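Local coordinates for tail spike protein (Acinetobacter phage vB_AbaP_AS12, PDB 6EU4) that probably recognises and degrades capsular polysaccharide on the surface of Acinetobacter baumannii, acting as the trimeric tailspike of the phage, at residues 120-123 / 124-127; 229-232 / 233-236; 416-419 / 420-423; 513-517 / 518-522. All coordinates share one frame; numbering follows the deposited sequence. Where two conformers were deposited one is given.

Contact 1 (120-123 / 124-127); sequences RLNG and LYHT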
loop_
_atom_site.group_PDB
_atom_site.type_symbol
_atom_site.label_atom_id
_atom_site.label_comp_id
_atom_site.label_asym_id
_atom_site.label_seq_id
_atom_site.Cartn_x
_atom_site.Cartn_y
_atom_site.Cartn_z
ATOM N N ARG A 120 -2.969 15.282 31.902
ATOM C CA ARG A 120 -4.155 14.449 31.793
ATOM C C ARG A 120 -5.409 15.315 31.736
ATOM O O ARG A 120 -5.595 16.216 32.564
ATOM C CB ARG A 120 -4.237 13.481 32.971
ATOM C CG ARG A 120 -3.218 12.342 32.878
ATOM C CD ARG A 120 -3.682 11.217 31.929
ATOM N NE ARG A 120 -4.702 10.416 32.605
ATOM C CZ ARG A 120 -6.005 10.458 32.346
ATOM N NH1 ARG A 120 -6.494 11.232 31.369
ATOM N NH2 ARG A 120 -6.833 9.710 33.075
ATOM N N LEU A 121 -6.267 15.035 30.767
ATOM C CA LEU A 121 -7.552 15.711 30.631
ATOM C C LEU A 121 -8.657 14.788 31.131
ATOM O O LEU A 121 -8.784 13.654 30.664
ATOM C CB LEU A 121 -7.796 16.105 29.173
ATOM C CG LEU A 121 -6.705 16.995 28.556
ATOM C CD1 LEU A 121 -7.046 17.364 27.106
ATOM C CD2 LEU A 121 -6.434 18.257 29.383
ATOM N N ASN A 122 -9.464 15.281 32.072
ATOM C CA ASN A 122 -10.391 14.433 32.813
ATOM C C ASN A 122 -11.849 14.833 32.647
ATOM O O ASN A 122 -12.712 14.339 33.383
ATOM C CB ASN A 122 -10.001 14.458 34.280
ATOM C CG ASN A 122 -8.558 14.110 34.474
ATOM O OD1 ASN A 122 -8.051 13.179 33.837
ATOM N ND2 ASN A 122 -7.872 14.865 35.322
ATOM N N GLY A 123 -12.139 15.708 31.701
ATOM C CA GLY A 123 -13.493 16.141 31.438
ATOM C C GLY A 123 -13.418 17.269 30.435
ATOM O O GLY A 123 -12.405 17.424 29.756
ATOM N N LEU A 124 -14.489 18.050 30.353
ATOM C CA LEU A 124 -14.537 19.185 29.443
ATOM C C LEU A 124 -14.143 20.450 30.189
ATOM O O LEU A 124 -14.656 20.737 31.284
ATOM C CB LEU A 124 -15.917 19.358 28.835
ATOM C CG LEU A 124 -16.373 18.165 28.000
ATOM C CD1 LEU A 124 -17.857 18.324 27.636
ATOM C CD2 LEU A 124 -15.477 17.984 26.768
ATOM N N TYR A 125 -13.234 21.195 29.591
ATOM C CA TYR A 125 -12.787 22.473 30.119
ATOM C C TYR A 125 -13.183 23.550 29.120
ATOM O O TYR A 125 -12.994 23.375 27.914
ATOM C CB TYR A 125 -11.285 22.480 30.318
ATOM C CG TYR A 125 -10.744 21.310 31.096
ATOM C CD1 TYR A 125 -10.651 21.343 32.482
ATOM C CD2 TYR A 125 -10.322 20.166 30.438
ATOM C CE1 TYR A 125 -10.132 20.259 33.196
ATOM C CE2 TYR A 125 -9.799 19.081 31.135
ATOM C CZ TYR A 125 -9.705 19.128 32.495
ATOM O OH TYR A 125 -9.197 18.037 33.162
ATOM N N HIS A 126 -13.735 24.656 29.618
ATOM C CA HIS A 126 -14.171 25.757 28.765
ATOM C C HIS A 126 -13.129 26.869 28.766
ATOM O O HIS A 126 -12.520 27.162 29.794
ATOM C CB HIS A 126 -15.528 26.293 29.229
ATOM C CG HIS A 126 -16.633 25.324 28.989
ATOM N ND1 HIS A 126 -16.774 24.167 29.729
ATOM C CD2 HIS A 126 -17.622 25.310 28.066
ATOM C CE1 HIS A 126 -17.817 23.493 29.277
ATOM N NE2 HIS A 126 -18.350 24.166 28.270
ATOM N N THR A 127 -12.908 27.463 27.596
ATOM C CA THR A 127 -11.840 28.436 27.414
ATOM C C THR A 127 -12.345 29.637 26.637
ATOM O O THR A 127 -13.121 29.495 25.691
ATOM C CB THR A 127 -10.675 27.826 26.653
ATOM O OG1 THR A 127 -11.166 27.301 25.406
ATOM C CG2 THR A 127 -10.028 26.732 27.479
#
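Tyr125 reaches back past Gly123 to the backbone of Asn122, which its hydroxyl meets. The Asn122 N–Tyr125 OH distance is 3.0 Å with an angle of 164° at the hydrogen, a nearly straight bond in which the amide arrives at the ring edge, close to the ring plane. With chi1 at -51°, Tyr125 CG lies beside its own backbone N, which turns the ring toward the preceding residues. This is the tight part of the contact. Leu121 CD2 comes within 3.9 Å of Tyr125 CE2, and Gly123 O lies 3.4 Å from the same CE2, both approaching obliquely. Glu92 is a second hydrogen-bond partner of the hydroxyl, while Phe149 of strand 148-151 and Ile109 of helix 106-113 pack against the ring. The looser side is that of Leu124, partly exposed and turned away from 120-123. Asn122 is partly exposed too, but its ND2 is held by Ser90 and Glu92, with Asn87 of the second subunit packed nearby. Strands 118-121 and 124-127 pair in parallel with 138-141 and 148-151, respectively, so the bend at Asn122-Gly123 is a corner of a parallel beta-helix, the fold of many phage tailspikes.

Contact 2 (229-232 / 233-236); sequences TFEG and IKSV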
loop_
_atom_site.group_PDB
_atom_site.type_symbol
_atom_site.label_atom_id
_atom_site.label_comp_id
_atom_site.label_asym_id
_atom_site.label_seq_id
_atom_site.Cartn_x
_atom_site.Cartn_y
_atom_site.Cartn_z
ATOM N N THR A 229 -16.171 23.578 13.951
ATOM C CA THR A 229 -15.159 24.502 13.460
ATOM C C THR A 229 -15.483 24.961 12.047
ATOM O O THR A 229 -16.268 24.343 11.328
ATOM C CB THR A 229 -13.749 23.867 13.418
ATOM O OG1 THR A 229 -13.683 22.857 12.389
ATOM C CG2 THR A 229 -13.379 23.286 14.765
ATOM N N PHE A 230 -14.813 26.044 11.656
ATOM C CA PHE A 230 -14.787 26.503 10.271
ATOM C C PHE A 230 -13.708 25.766 9.490
ATOM O O PHE A 230 -13.944 25.283 8.370
ATOM C CB PHE A 230 -14.538 28.014 10.259
ATOM C CG PHE A 230 -14.430 28.622 8.891
ATOM C CD1 PHE A 230 -15.544 28.727 8.078
ATOM C CD2 PHE A 230 -13.235 29.153 8.448
ATOM C CE1 PHE A 230 -15.453 29.325 6.826
ATOM C CE2 PHE A 230 -13.140 29.749 7.194
ATOM C CZ PHE A 230 -14.242 29.824 6.391
ATOM N N GLU A 231 -12.519 25.660 10.084
ATOM C CA GLU A 231 -11.413 24.869 9.549
ATOM C C GLU A 231 -10.950 23.952 10.665
ATOM O O GLU A 231 -10.807 24.397 11.807
ATOM C CB GLU A 231 -10.281 25.790 9.058
ATOM C CG GLU A 231 -10.666 26.574 7.838
ATOM C CD GLU A 231 -9.758 27.770 7.526
ATOM O OE1 GLU A 231 -8.860 28.106 8.329
ATOM O OE2 GLU A 231 -9.973 28.398 6.469
ATOM N N GLY A 232 -10.739 22.674 10.354
ATOM C CA GLY A 232 -10.472 21.712 11.405
ATOM C C GLY A 232 -9.046 21.729 11.917
ATOM O O GLY A 232 -8.782 22.155 13.046
ATOM N N ILE A 233 -8.138 21.220 11.088
ATOM C CA ILE A 233 -6.710 21.146 11.378
ATOM C C ILE A 233 -5.981 21.878 10.252
ATOM O O ILE A 233 -6.230 21.619 9.068
ATOM C CB ILE A 233 -6.242 19.686 11.513
ATOM C CG1 ILE A 233 -6.937 19.024 12.718
ATOM C CG2 ILE A 233 -4.711 19.622 11.660
ATOM C CD1 ILE A 233 -6.743 17.552 12.794
ATOM N N LYS A 234 -5.104 22.810 10.620
ATOM C CA LYS A 234 -4.502 23.729 9.662
ATOM C C LYS A 234 -3.013 23.892 9.940
ATOM O O LYS A 234 -2.632 24.301 11.038
ATOM C CB LYS A 234 -5.210 25.071 9.748
ATOM C CG LYS A 234 -4.800 26.055 8.700
ATOM C CD LYS A 234 -5.697 27.281 8.767
ATOM C CE LYS A 234 -5.547 28.141 7.538
ATOM N NZ LYS A 234 -6.484 29.327 7.595
ATOM N N SER A 235 -2.183 23.621 8.932
ATOM C CA SER A 235 -0.737 23.609 9.085
ATOM C C SER A 235 -0.095 24.176 7.823
ATOM O O SER A 235 -0.701 24.189 6.745
ATOM C CB SER A 235 -0.252 22.177 9.370
ATOM O OG SER A 235 1.151 22.092 9.557
ATOM N N VAL A 236 1.150 24.632 7.973
ATOM C CA VAL A 236 1.953 25.192 6.882
ATOM C C VAL A 236 3.104 24.266 6.497
ATOM O O VAL A 236 3.372 24.040 5.310
ATOM C CB VAL A 236 2.500 26.584 7.268
ATOM C CG1 VAL A 236 3.450 27.099 6.217
ATOM C CG2 VAL A 236 1.374 27.593 7.502
#
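Glu231, in the corner formed by 230-232, and Lys234, on the strand that follows, lean toward each other, and their side chains cross at a slant until the charged ends join in a salt bridge. Lys234 NZ stands 2.8 Å from Glu231 OE1. The ammonium takes the syn side of that oxygen, 25° out of the carboxylate plane. The lysine is fully extended, with chi1 at -173° placing CG opposite the backbone N, and its last methylenes run beside the acceptor: CD is 3.3 Å and CE 3.4 Å from Glu231 OE1. Glu231 is also extended beyond CG, so two straight arms close the gap across the corner. Ile233, just before the lysine, is turned away from 229-232, toward Phe255 of strand 253-257 and Trp243 and Val246 of strand 241-250. Alternation along the strand thus puts the apolar Ile233 and the charged Lys234 on different sides. Ile256 touches both Glu231 and Lys234. Glu231 OE2 makes a second salt bridge, to Arg253. Each carboxylate oxygen thus has its own cationic partner, an arrangement that should limit rotation of the buried carboxylate and balance its charge between successive coils of the parallel beta-helix.

Contact 3 (416-419 / 420-423); sequences EVSP and ETTF
Ser418 and Thr421 close a type I beta turn that carries the chain from strand 414-417 to strand 422-423, at a corner of the parallel beta-helix. The backbone bond of the turn, Thr421 N to Ser418 O, is weak at 3.3 Å. A firmer link joins the side chains: Ser418 OG donates to Thr421 OG1 over 2.7 Å. Chi1 of 75° sets the serine oxygen between its own N and carbonyl carbon, where it can meet the threonine. Both hydroxyls have further partners in the neighbouring coil, Ser418 OG at Gly385 N and Thr421 OG1 at Gly385 O. Two waters satisfy the carbonyls. One donates to Ser418 O and to Thr421 O, at 2.8 Å each; the other donates to Pro419 O at 2.7 Å and to Thr421 O at 2.9 Å, so Thr421 O accepts from both. Glu420 is bent at chi2 (-79°), bringing its carboxylate back alongside the Pro419 ring. Its OE1 lies near Glu416 OE2 of the second subunit, a close approach of like charges, while Lys380 of that subunit bonds Glu420 O. Beyond the turn, Val417 CG1 sits at the edge of the Phe423 ring, 4.2 Å from CZ.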
loop_
_atom_site.group_PDB
_atom_site.type_symbol
_atom_site.label_atom_id
_atom_site.label_comp_id
_atom_site.label_asym_id
_atom_site.label_seq_id
_atom_site.Cartn_x
_atom_site.Cartn_y
_atom_site.Cartn_z
ATOM N N GLU A 416 -4.199 6.899 -15.169
ATOM C CA GLU A 416 -4.199 5.452 -15.358
ATOM C C GLU A 416 -5.398 4.862 -14.627
ATOM O O GLU A 416 -5.642 5.194 -13.466
ATOM C CB GLU A 416 -2.885 4.829 -14.848
ATOM C CG GLU A 416 -1.641 5.348 -15.592
ATOM C CD GLU A 416 -0.300 5.090 -14.867
ATOM O OE1 GLU A 416 -0.251 5.053 -13.624
ATOM O OE2 GLU A 416 0.719 4.946 -15.556
ATOM N N VAL A 417 -6.156 4.004 -15.314
ATOM C CA VAL A 417 -7.310 3.310 -14.738
ATOM C C VAL A 417 -7.139 1.821 -14.969
ATOM O O VAL A 417 -7.128 1.369 -16.120
ATOM C CB VAL A 417 -8.649 3.781 -15.336
ATOM C CG1 VAL A 417 -9.834 3.043 -14.669
ATOM C CG2 VAL A 417 -8.833 5.282 -15.197
ATOM N N SER A 418 -7.032 1.060 -13.885
ATOM C CA SER A 418 -6.845 -0.382 -13.974
ATOM C C SER A 418 -8.092 -1.071 -14.528
ATOM O O SER A 418 -9.198 -0.534 -14.449
ATOM C CB SER A 418 -6.517 -0.952 -12.590
ATOM O OG SER A 418 -7.687 -0.990 -11.780
ATOM N N PRO A 419 -7.943 -2.298 -15.064
ATOM C CA PRO A 419 -9.117 -3.026 -15.576
ATOM C C PRO A 419 -10.091 -3.467 -14.499
ATOM O O PRO A 419 -11.252 -3.740 -14.825
ATOM C CB PRO A 419 -8.505 -4.250 -16.291
ATOM C CG PRO A 419 -7.189 -4.434 -15.677
ATOM C CD PRO A 419 -6.698 -3.028 -15.322
ATOM N N GLU A 420 -9.670 -3.530 -13.241
ATOM C CA GLU A 420 -10.549 -3.980 -12.173
ATOM C C GLU A 420 -11.186 -2.821 -11.404
ATOM O O GLU A 420 -11.991 -3.067 -10.498
ATOM C CB GLU A 420 -9.801 -4.920 -11.225
ATOM C CG GLU A 420 -8.744 -4.336 -10.333
ATOM C CD GLU A 420 -7.373 -4.057 -11.013
ATOM O OE1 GLU A 420 -7.167 -4.338 -12.228
ATOM O OE2 GLU A 420 -6.470 -3.569 -10.294
ATOM N N THR A 421 -10.891 -1.573 -11.780
ATOM C CA THR A 421 -11.609 -0.437 -11.217
ATOM C C THR A 421 -13.050 -0.507 -11.696
ATOM O O THR A 421 -13.312 -0.772 -12.871
ATOM C CB THR A 421 -10.970 0.887 -11.661
ATOM O OG1 THR A 421 -9.584 0.923 -11.269
ATOM C CG2 THR A 421 -11.717 2.080 -11.044
ATOM N N THR A 422 -13.998 -0.297 -10.790
ATOM C CA THR A 422 -15.402 -0.299 -11.166
ATOM C C THR A 422 -16.066 1.018 -10.807
ATOM O O THR A 422 -15.596 1.780 -9.949
ATOM C CB THR A 422 -16.160 -1.448 -10.495
ATOM O OG1 THR A 422 -15.929 -1.411 -9.071
ATOM C CG2 THR A 422 -15.695 -2.791 -11.089
ATOM N N PHE A 423 -17.174 1.264 -11.515
ATOM C CA PHE A 423 -17.956 2.485 -11.412
ATOM C C PHE A 423 -19.426 2.125 -11.290
ATOM O O PHE A 423 -19.883 1.122 -11.846
ATOM C CB PHE A 423 -17.741 3.373 -12.635
ATOM C CG PHE A 423 -16.304 3.700 -12.875
ATOM C CD1 PHE A 423 -15.706 4.743 -12.200
ATOM C CD2 PHE A 423 -15.537 2.929 -13.731
ATOM C CE1 PHE A 423 -14.368 5.015 -12.354
ATOM C CE2 PHE A 423 -14.191 3.217 -13.919
ATOM C CZ PHE A 423 -13.614 4.268 -13.229
HETATM O O HOH W 1 -11.904 -0.426 -15.214
HETATM O O HOH W 2 -13.740 -3.464 -13.851
#

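Contact 4 (513-517 / 518-522); sequences FPSSG and VPYLV
Tyr520 fills the inside of the loop 513-519, with its hydroxyl at the backbone of Ser515 and Phe513 over one face of its ring. The hydroxyl donates to Ser515 O, which lies at the ring edge and in its plane. The Tyr520 OH–Ser515 O separation of 2.5 Å is very short, and its exact value deserves caution. Phe513 CD2 stands over the centre of the tyrosine ring, 3.4 Å above its plane. The ring centroids are 4.6 Å apart and the planes meet at 48°, which makes the pair oblique. The two side chains run past each other in opposite directions, and chi1 of -79° in Tyr520, with CG beside the backbone N, turns the ring back over the residues before it. Pro514 and Tyr520 approach from opposite directions, with Pro514 CD 3.8 Å from Tyr520 CE2, oblique to the ring. Val522 CG2 lies obliquely to the Phe513 ring, 4.2 Å from Phe513 CE2.

Farther out, Tyr520 is set in place by strand 520-526: its backbone bonds to Gln501, and its side chain rests on Ala539 and Ala541 of strand 535-542. Phe513 packs on Ile487 and Gln501, and Pro514 on Trp563. Gly517, with phi of 85°, turns the loop and is backbone-bonded to Ala507. One tyrosine thus serves the loop in two ways: its ring gives apolar residues a surface to pack on, and its hydroxyl supplies a donor to a backbone carbonyl, so that a segment without regular secondary structure is tied to the strand that follows it.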
loop_
_atom_site.group_PDB
_atom_site.type_symbol
_atom_site.label_atom_id
_atom_site.label_comp_id
_atom_site.label_asym_id
_atom_site.label_seq_id
_atom_site.Cartn_x
_atom_site.Cartn_y
_atom_site.Cartn_z
ATOM N N PHE A 513 -16.302 -3.921 -48.825
ATOM C CA PHE A 513 -15.700 -5.203 -49.138
ATOM C C PHE A 513 -15.623 -5.404 -50.646
ATOM O O PHE A 513 -16.484 -4.914 -51.389
ATOM C CB PHE A 513 -16.506 -6.332 -48.503
ATOM C CG PHE A 513 -16.410 -6.357 -46.999
ATOM C CD1 PHE A 513 -17.307 -5.647 -46.222
ATOM C CD2 PHE A 513 -15.410 -7.078 -46.369
ATOM C CE1 PHE A 513 -17.214 -5.656 -44.843
ATOM C CE2 PHE A 513 -15.311 -7.097 -44.985
ATOM C CZ PHE A 513 -16.213 -6.387 -44.221
ATOM N N PRO A 514 -14.615 -6.123 -51.136
ATOM C CA PRO A 514 -14.430 -6.221 -52.594
ATOM C C PRO A 514 -15.363 -7.214 -53.264
ATOM O O PRO A 514 -15.663 -7.095 -54.459
ATOM C CB PRO A 514 -12.968 -6.665 -52.731
ATOM C CG PRO A 514 -12.687 -7.404 -51.473
ATOM C CD PRO A 514 -13.467 -6.676 -50.402
ATOM N N SER A 515 -15.812 -8.212 -52.511
ATOM C CA SER A 515 -16.625 -9.303 -53.045
ATOM C C SER A 515 -17.696 -9.626 -52.011
ATOM O O SER A 515 -17.377 -9.998 -50.878
ATOM C CB SER A 515 -15.746 -10.524 -53.359
ATOM O OG SER A 515 -16.511 -11.692 -53.617
ATOM N N SER A 516 -18.959 -9.427 -52.368
ATOM C CA SER A 516 -20.010 -9.457 -51.364
ATOM C C SER A 516 -20.439 -10.888 -51.046
ATOM O O SER A 516 -20.262 -11.814 -51.845
ATOM C CB SER A 516 -21.220 -8.665 -51.846
ATOM O OG SER A 516 -21.769 -9.305 -52.987
ATOM N N GLY A 517 -21.017 -11.060 -49.854
ATOM C CA GLY A 517 -21.750 -12.275 -49.552
ATOM C C GLY A 517 -20.921 -13.438 -49.062
ATOM O O GLY A 517 -21.405 -14.578 -49.079
ATOM N N VAL A 518 -19.684 -13.194 -48.646
ATOM C CA VAL A 518 -18.834 -14.218 -48.044
ATOM C C VAL A 518 -18.226 -13.628 -46.779
ATOM O O VAL A 518 -18.080 -12.404 -46.677
ATOM C CB VAL A 518 -17.732 -14.695 -49.004
ATOM C CG1 VAL A 518 -18.333 -15.423 -50.196
ATOM C CG2 VAL A 518 -16.873 -13.524 -49.465
ATOM N N PRO A 519 -17.866 -14.449 -45.798
ATOM C CA PRO A 519 -17.211 -13.928 -44.593
ATOM C C PRO A 519 -15.777 -13.519 -44.890
ATOM O O PRO A 519 -15.170 -13.992 -45.852
ATOM C CB PRO A 519 -17.264 -15.111 -43.624
ATOM C CG PRO A 519 -17.301 -16.309 -44.508
ATOM C CD PRO A 519 -18.065 -15.906 -45.748
ATOM N N TYR A 520 -15.231 -12.651 -44.027
ATOM C CA TYR A 520 -13.894 -12.089 -44.222
ATOM C C TYR A 520 -13.053 -12.093 -42.956
ATOM O O TYR A 520 -13.558 -11.941 -41.839
ATOM C CB TYR A 520 -13.937 -10.626 -44.680
ATOM C CG TYR A 520 -14.227 -10.404 -46.139
ATOM C CD1 TYR A 520 -15.520 -10.502 -46.635
ATOM C CD2 TYR A 520 -13.211 -10.054 -47.017
ATOM C CE1 TYR A 520 -15.788 -10.273 -47.972
ATOM C CE2 TYR A 520 -13.468 -9.822 -48.346
ATOM C CZ TYR A 520 -14.750 -9.934 -48.826
ATOM O OH TYR A 520 -15.013 -9.715 -50.161
ATOM N N LEU A 521 -11.751 -12.251 -43.158
ATOM C CA LEU A 521 -10.731 -11.712 -42.275
ATOM C C LEU A 521 -10.038 -10.579 -43.015
ATOM O O LEU A 521 -9.770 -10.695 -44.214
ATOM C CB LEU A 521 -9.712 -12.780 -41.882
ATOM C CG LEU A 521 -10.208 -13.835 -40.899
ATOM C CD1 LEU A 521 -9.234 -14.997 -40.814
ATOM C CD2 LEU A 521 -10.385 -13.191 -39.532
ATOM N N VAL A 522 -9.770 -9.484 -42.306
ATOM C CA VAL A 522 -9.116 -8.311 -42.876
ATOM C C VAL A 522 -8.000 -7.882 -41.936
ATOM O O VAL A 522 -8.222 -7.719 -40.730
ATOM C CB VAL A 522 -10.099 -7.145 -43.093
ATOM C CG1 VAL A 522 -9.363 -5.927 -43.675
ATOM C CG2 VAL A 522 -11.270 -7.564 -43.994
#

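Overall arrangement
The four contacts follow one another along the chain without overlap, and none touches another. Contacts 1, 2 and 3 all belong to the parallel beta-helix, where each marks a bend between strands; centres lie 21 Å apart between contacts 1 and 2 and 33 Å between contacts 2 and 3, so they sample well-separated levels of one long solenoid. Contact 4 belongs to a separate six-strand sheet. Its centre is about 37 Å from that of contact 3 and about 84 Å from that of contact 1, which lies on the opposite side of the chain's centre. Contacts 1, 3 and 4 also meet the second subunit, and contact 3 the third as well, while contact 2 touches no other chain, as fits an elongated trimer.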